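PDB 6S8T: erythrocyte membrane protein 1 from Plasmodium falciparum, which probably binds host cell-surface receptors, this chain being the ICAM-1-binding DBLbeta domain of a much longer adhesion protein. Local coordinates for residues L123-T132 with D203-I214. Sequence-based numbering, arbitrary orientation.
Sequences LENLNVSWVT and DQTKLQGHLQII
E124 and L207 bring the two backbones closest, their CA atoms 4.5 Å apart, where the end of helix 121-124 rests on helix 202-221. From there the chain turns at N125 and follows the long helix through L126 and N127, and helix 128-132 lies beside it, the axes 10.2 Å apart and 33° from parallel. H210 points at the link between the short helices. Its CG is anti to the carbonyl carbon (chi1 -64°), which places the ring between K206 O, over the centre of one face, and L126 O, toward the rim of the other. NE2 gives a weak, bent hydrogen bond to E124 O at 3.3 Å, the N-H...O angle 121°. K206 lays its bent chain past the same carbonyl, CE 3.3 Å from E124 O. Both segments belong to the mainly helical Duffy-binding fold, and the contact fastens two short helices and their link to one of its long helices; N127 is the N-cap of helix 128-132, its OD1 accepting from W130 N. Beyond H210 the packing is apolar: I214 CD1 reaches L126 CD1 at 3.8 Å and V131 CG1 at 4.0 Å. V128 crosses H210 at about a right angle, its CG1 near ND1, and its CB faces I213 CG2. At the other end L207 CD1 meets L123 CB at 3.5 Å. E124 OE2 stands close to the carboxylate of D203; a salt bridge from K83 to E124 OE1, which also bonds T120, may offset the like charges.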
loop_
_atom_site.group_PDB
_atom_site.type_symbol
_atom_site.label_atom_id
_atom_site.label_comp_id
_atom_site.label_asym_id
_atom_site.label_seq_id
_atom_site.Cartn_x
_atom_site.Cartn_y
_atom_site.Cartn_z
ATOM N N LEU A 123 -11.206 -14.955 1.206
ATOM C CA LEU A 123 -11.087 -14.918 -0.247
ATOM C C LEU A 123 -10.137 -15.992 -0.759
ATOM O O LEU A 123 -10.312 -16.491 -1.878
ATOM C CB LEU A 123 -10.619 -13.534 -0.697
ATOM C CG LEU A 123 -11.558 -12.365 -0.403
ATOM C CD1 LEU A 123 -10.883 -11.042 -0.750
ATOM C CD2 LEU A 123 -12.861 -12.518 -1.177
ATOM N N GLU A 124 -9.132 -16.362 0.041
ATOM C CA GLU A 124 -8.174 -17.377 -0.377
ATOM C C GLU A 124 -8.776 -18.776 -0.391
ATOM O O GLU A 124 -8.282 -19.640 -1.124
ATOM C CB GLU A 124 -6.949 -17.347 0.540
ATOM C CG GLU A 124 -6.124 -16.067 0.454
ATOM C CD GLU A 124 -5.190 -15.888 1.644
ATOM O OE1 GLU A 124 -5.226 -14.810 2.277
ATOM O OE2 GLU A 124 -4.428 -16.829 1.956
ATOM N N ASN A 125 -9.826 -19.019 0.391
ATOM C CA ASN A 125 -10.432 -20.338 0.527
ATOM C C ASN A 125 -11.890 -20.327 0.080
ATOM O O ASN A 125 -12.767 -20.894 0.736
ATOM C CB ASN A 125 -10.315 -20.843 1.964
ATOM C CG ASN A 125 -8.875 -20.962 2.423
ATOM O OD1 ASN A 125 -8.194 -21.942 2.119
ATOM N ND2 ASN A 125 -8.405 -19.967 3.164
ATOM N N LEU A 126 -12.166 -19.680 -1.050
ATOM C CA LEU A 126 -13.523 -19.644 -1.573
ATOM C C LEU A 126 -13.912 -20.991 -2.175
ATOM O O LEU A 126 -13.076 -21.735 -2.692
ATOM C CB LEU A 126 -13.664 -18.549 -2.633
ATOM C CG LEU A 126 -13.769 -17.092 -2.174
ATOM C CD1 LEU A 126 -13.887 -16.169 -3.375
ATOM C CD2 LEU A 126 -14.953 -16.902 -1.236
ATOM N N ASN A 127 -15.202 -21.300 -2.091
ATOM C CA ASN A 127 -15.798 -22.417 -2.820
ATOM C C ASN A 127 -16.483 -21.817 -4.041
ATOM O O ASN A 127 -17.566 -21.234 -3.933
ATOM C CB ASN A 127 -16.775 -23.192 -1.943
ATOM C CG ASN A 127 -17.393 -24.376 -2.664
ATOM O OD1 ASN A 127 -18.412 -24.241 -3.343
ATOM N ND2 ASN A 127 -16.779 -25.544 -2.518
ATOM N N VAL A 128 -15.842 -21.951 -5.206
ATOM C CA VAL A 128 -16.322 -21.289 -6.415
ATOM C C VAL A 128 -17.697 -21.786 -6.836
ATOM O O VAL A 128 -18.403 -21.093 -7.576
ATOM C CB VAL A 128 -15.307 -21.464 -7.563
ATOM C CG1 VAL A 128 -13.979 -20.819 -7.200
ATOM C CG2 VAL A 128 -15.122 -22.941 -7.889
ATOM N N SER A 129 -18.100 -22.976 -6.388
ATOM C CA SER A 129 -19.446 -23.454 -6.689
ATOM C C SER A 129 -20.492 -22.653 -5.925
ATOM O O SER A 129 -21.505 -22.233 -6.495
ATOM C CB SER A 129 -19.564 -24.944 -6.367
ATOM O OG SER A 129 -18.732 -25.716 -7.215
ATOM N N TRP A 130 -20.258 -22.423 -4.628
ATOM C CA TRP A 130 -21.223 -21.679 -3.823
ATOM C C TRP A 130 -21.376 -20.245 -4.313
ATOM O O TRP A 130 -22.438 -19.637 -4.137
ATOM C CB TRP A 130 -20.805 -21.695 -2.352
ATOM C CG TRP A 130 -21.008 -23.020 -1.667
ATOM C CD1 TRP A 130 -21.646 -24.119 -2.169
ATOM C CD2 TRP A 130 -20.567 -23.380 -0.351
ATOM N NE1 TRP A 130 -21.631 -25.138 -1.247
ATOM C CE2 TRP A 130 -20.974 -24.710 -0.124
ATOM C CE3 TRP A 130 -19.867 -22.708 0.656
ATOM C CZ2 TRP A 130 -20.703 -25.379 1.069
ATOM C CZ3 TRP A 130 -19.601 -23.375 1.840
ATOM C CH2 TRP A 130 -20.018 -24.695 2.035
ATOM N N VAL A 131 -20.337 -19.693 -4.937
ATOM C CA VAL A 131 -20.404 -18.318 -5.415
ATOM C C VAL A 131 -21.189 -18.218 -6.721
ATOM O O VAL A 131 -21.903 -17.233 -6.943
ATOM C CB VAL A 131 -18.982 -17.749 -5.566
ATOM C CG1 VAL A 131 -19.023 -16.292 -6.004
ATOM C CG2 VAL A 131 -18.212 -17.893 -4.263
ATOM N N THR A 132 -21.100 -19.227 -7.592
ATOM C CA THR A 132 -21.594 -19.105 -8.956
ATOM C C THR A 132 -22.760 -20.017 -9.310
ATOM O O THR A 132 -23.450 -19.736 -10.295
ATOM C CB THR A 132 -20.462 -19.377 -9.959
ATOM O OG1 THR A 132 -19.963 -20.707 -9.769
ATOM C CG2 THR A 132 -19.327 -18.382 -9.771
ATOM N N ASP A 203 -0.343 -18.430 -1.462
ATOM C CA ASP A 203 -1.718 -18.092 -1.116
ATOM C C ASP A 203 -2.339 -17.143 -2.133
ATOM O O ASP A 203 -3.540 -17.240 -2.413
ATOM C CB ASP A 203 -1.774 -17.483 0.286
ATOM C CG ASP A 203 -1.375 -18.474 1.371
ATOM O OD1 ASP A 203 -1.621 -19.688 1.199
ATOM O OD2 ASP A 203 -0.816 -18.035 2.400
ATOM N N GLN A 204 -1.545 -16.230 -2.700
ATOM C CA GLN A 204 -2.089 -15.282 -3.666
ATOM C C GLN A 204 -2.388 -15.952 -5.003
ATOM O O GLN A 204 -3.366 -15.592 -5.667
ATOM C CB GLN A 204 -1.123 -14.110 -3.852
ATOM C CG GLN A 204 -0.746 -13.403 -2.553
ATOM C CD GLN A 204 -1.956 -12.896 -1.785
ATOM O OE1 GLN A 204 -2.797 -12.176 -2.326
ATOM N NE2 GLN A 204 -2.053 -13.282 -0.518
ATOM N N THR A 205 -1.565 -16.922 -5.412
ATOM C CA THR A 205 -1.844 -17.681 -6.627
ATOM C C THR A 205 -3.170 -18.424 -6.520
ATOM O O THR A 205 -3.958 -18.448 -7.473
ATOM C CB THR A 205 -0.702 -18.662 -6.905
ATOM O OG1 THR A 205 0.518 -17.935 -7.100
ATOM C CG2 THR A 205 -0.995 -19.497 -8.146
ATOM N N LYS A 206 -3.434 -19.037 -5.363
ATOM C CA LYS A 206 -4.719 -19.694 -5.147
ATOM C C LYS A 206 -5.859 -18.683 -5.136
ATOM O O LYS A 206 -6.951 -18.964 -5.644
ATOM C CB LYS A 206 -4.686 -20.483 -3.838
ATOM C CG LYS A 206 -5.994 -21.166 -3.483
ATOM C CD LYS A 206 -5.842 -22.031 -2.242
ATOM C CE LYS A 206 -5.355 -21.214 -1.058
ATOM N NZ LYS A 206 -5.214 -22.043 0.171
ATOM N N LEU A 207 -5.622 -17.500 -4.568
ATOM C CA LEU A 207 -6.656 -16.473 -4.533
ATOM C C LEU A 207 -6.984 -15.971 -5.935
ATOM O O LEU A 207 -8.161 -15.824 -6.289
ATOM C CB LEU A 207 -6.213 -15.326 -3.624
ATOM C CG LEU A 207 -7.029 -14.033 -3.579
ATOM C CD1 LEU A 207 -8.508 -14.317 -3.433
ATOM C CD2 LEU A 207 -6.543 -13.164 -2.427
ATOM N N GLN A 208 -5.961 -15.714 -6.753
ATOM C CA GLN A 208 -6.212 -15.248 -8.113
ATOM C C GLN A 208 -6.908 -16.309 -8.955
ATOM O O GLN A 208 -7.662 -15.969 -9.873
ATOM C CB GLN A 208 -4.903 -14.820 -8.773
ATOM C CG GLN A 208 -4.316 -13.545 -8.201
ATOM C CD GLN A 208 -5.242 -12.355 -8.374
ATOM O OE1 GLN A 208 -5.916 -12.219 -9.398
ATOM N NE2 GLN A 208 -5.287 -11.489 -7.364
ATOM N N GLY A 209 -6.676 -17.590 -8.659
ATOM C CA GLY A 209 -7.329 -18.639 -9.423
ATOM C C GLY A 209 -8.827 -18.679 -9.194
ATOM O O GLY A 209 -9.600 -18.961 -10.115
ATOM N N HIS A 210 -9.259 -18.397 -7.962
ATOM C CA HIS A 210 -10.686 -18.350 -7.668
ATOM C C HIS A 210 -11.362 -17.208 -8.415
ATOM O O HIS A 210 -12.473 -17.371 -8.932
ATOM C CB HIS A 210 -10.910 -18.211 -6.163
ATOM C CG HIS A 210 -10.421 -19.379 -5.365
ATOM N ND1 HIS A 210 -10.231 -20.629 -5.913
ATOM C CD2 HIS A 210 -10.086 -19.487 -4.058
ATOM C CE1 HIS A 210 -9.800 -21.457 -4.978
ATOM N NE2 HIS A 210 -9.703 -20.789 -3.843
ATOM N N LEU A 211 -10.705 -16.047 -8.487
ATOM C CA LEU A 211 -11.309 -14.895 -9.150
ATOM C C LEU A 211 -11.427 -15.116 -10.654
ATOM O O LEU A 211 -12.394 -14.660 -11.278
ATOM C CB LEU A 211 -10.497 -13.633 -8.857
ATOM C CG LEU A 211 -10.409 -13.203 -7.391
ATOM C CD1 LEU A 211 -9.583 -11.929 -7.254
ATOM C CD2 LEU A 211 -11.798 -13.012 -6.804
ATOM N N GLN A 212 -10.459 -15.808 -11.257
ATOM C CA GLN A 212 -10.533 -16.071 -12.690
ATOM C C GLN A 212 -11.707 -16.974 -13.039
ATOM O O GLN A 212 -12.299 -16.830 -14.115
ATOM C CB GLN A 212 -9.222 -16.682 -13.178
ATOM C CG GLN A 212 -8.040 -15.743 -13.041
ATOM C CD GLN A 212 -6.717 -16.428 -13.302
ATOM O OE1 GLN A 212 -5.653 -15.820 -13.166
ATOM N NE2 GLN A 212 -6.773 -17.703 -13.676
ATOM N N ILE A 213 -12.066 -17.899 -12.150
ATOM C CA ILE A 213 -13.228 -18.744 -12.403
ATOM C C ILE A 213 -14.518 -17.974 -12.147
ATOM O O ILE A 213 -15.484 -18.093 -12.907
ATOM C CB ILE A 213 -13.153 -20.026 -11.556
ATOM C CG1 ILE A 213 -11.948 -20.870 -11.976
ATOM C CG2 ILE A 213 -14.434 -20.832 -11.684
ATOM C CD1 ILE A 213 -11.786 -22.136 -11.171
ATOM N N ILE A 214 -14.551 -17.169 -11.082
ATOM C CA ILE A 214 -15.760 -16.419 -10.752
ATOM C C ILE A 214 -16.103 -15.438 -11.869
ATOM O O ILE A 214 -17.240 -15.397 -12.356
ATOM C CB ILE A 214 -15.596 -15.702 -9.400
ATOM C CG1 ILE A 214 -15.465 -16.722 -8.267
ATOM C CG2 ILE A 214 -16.772 -14.776 -9.141
ATOM C CD1 ILE A 214 -15.104 -16.107 -6.933
#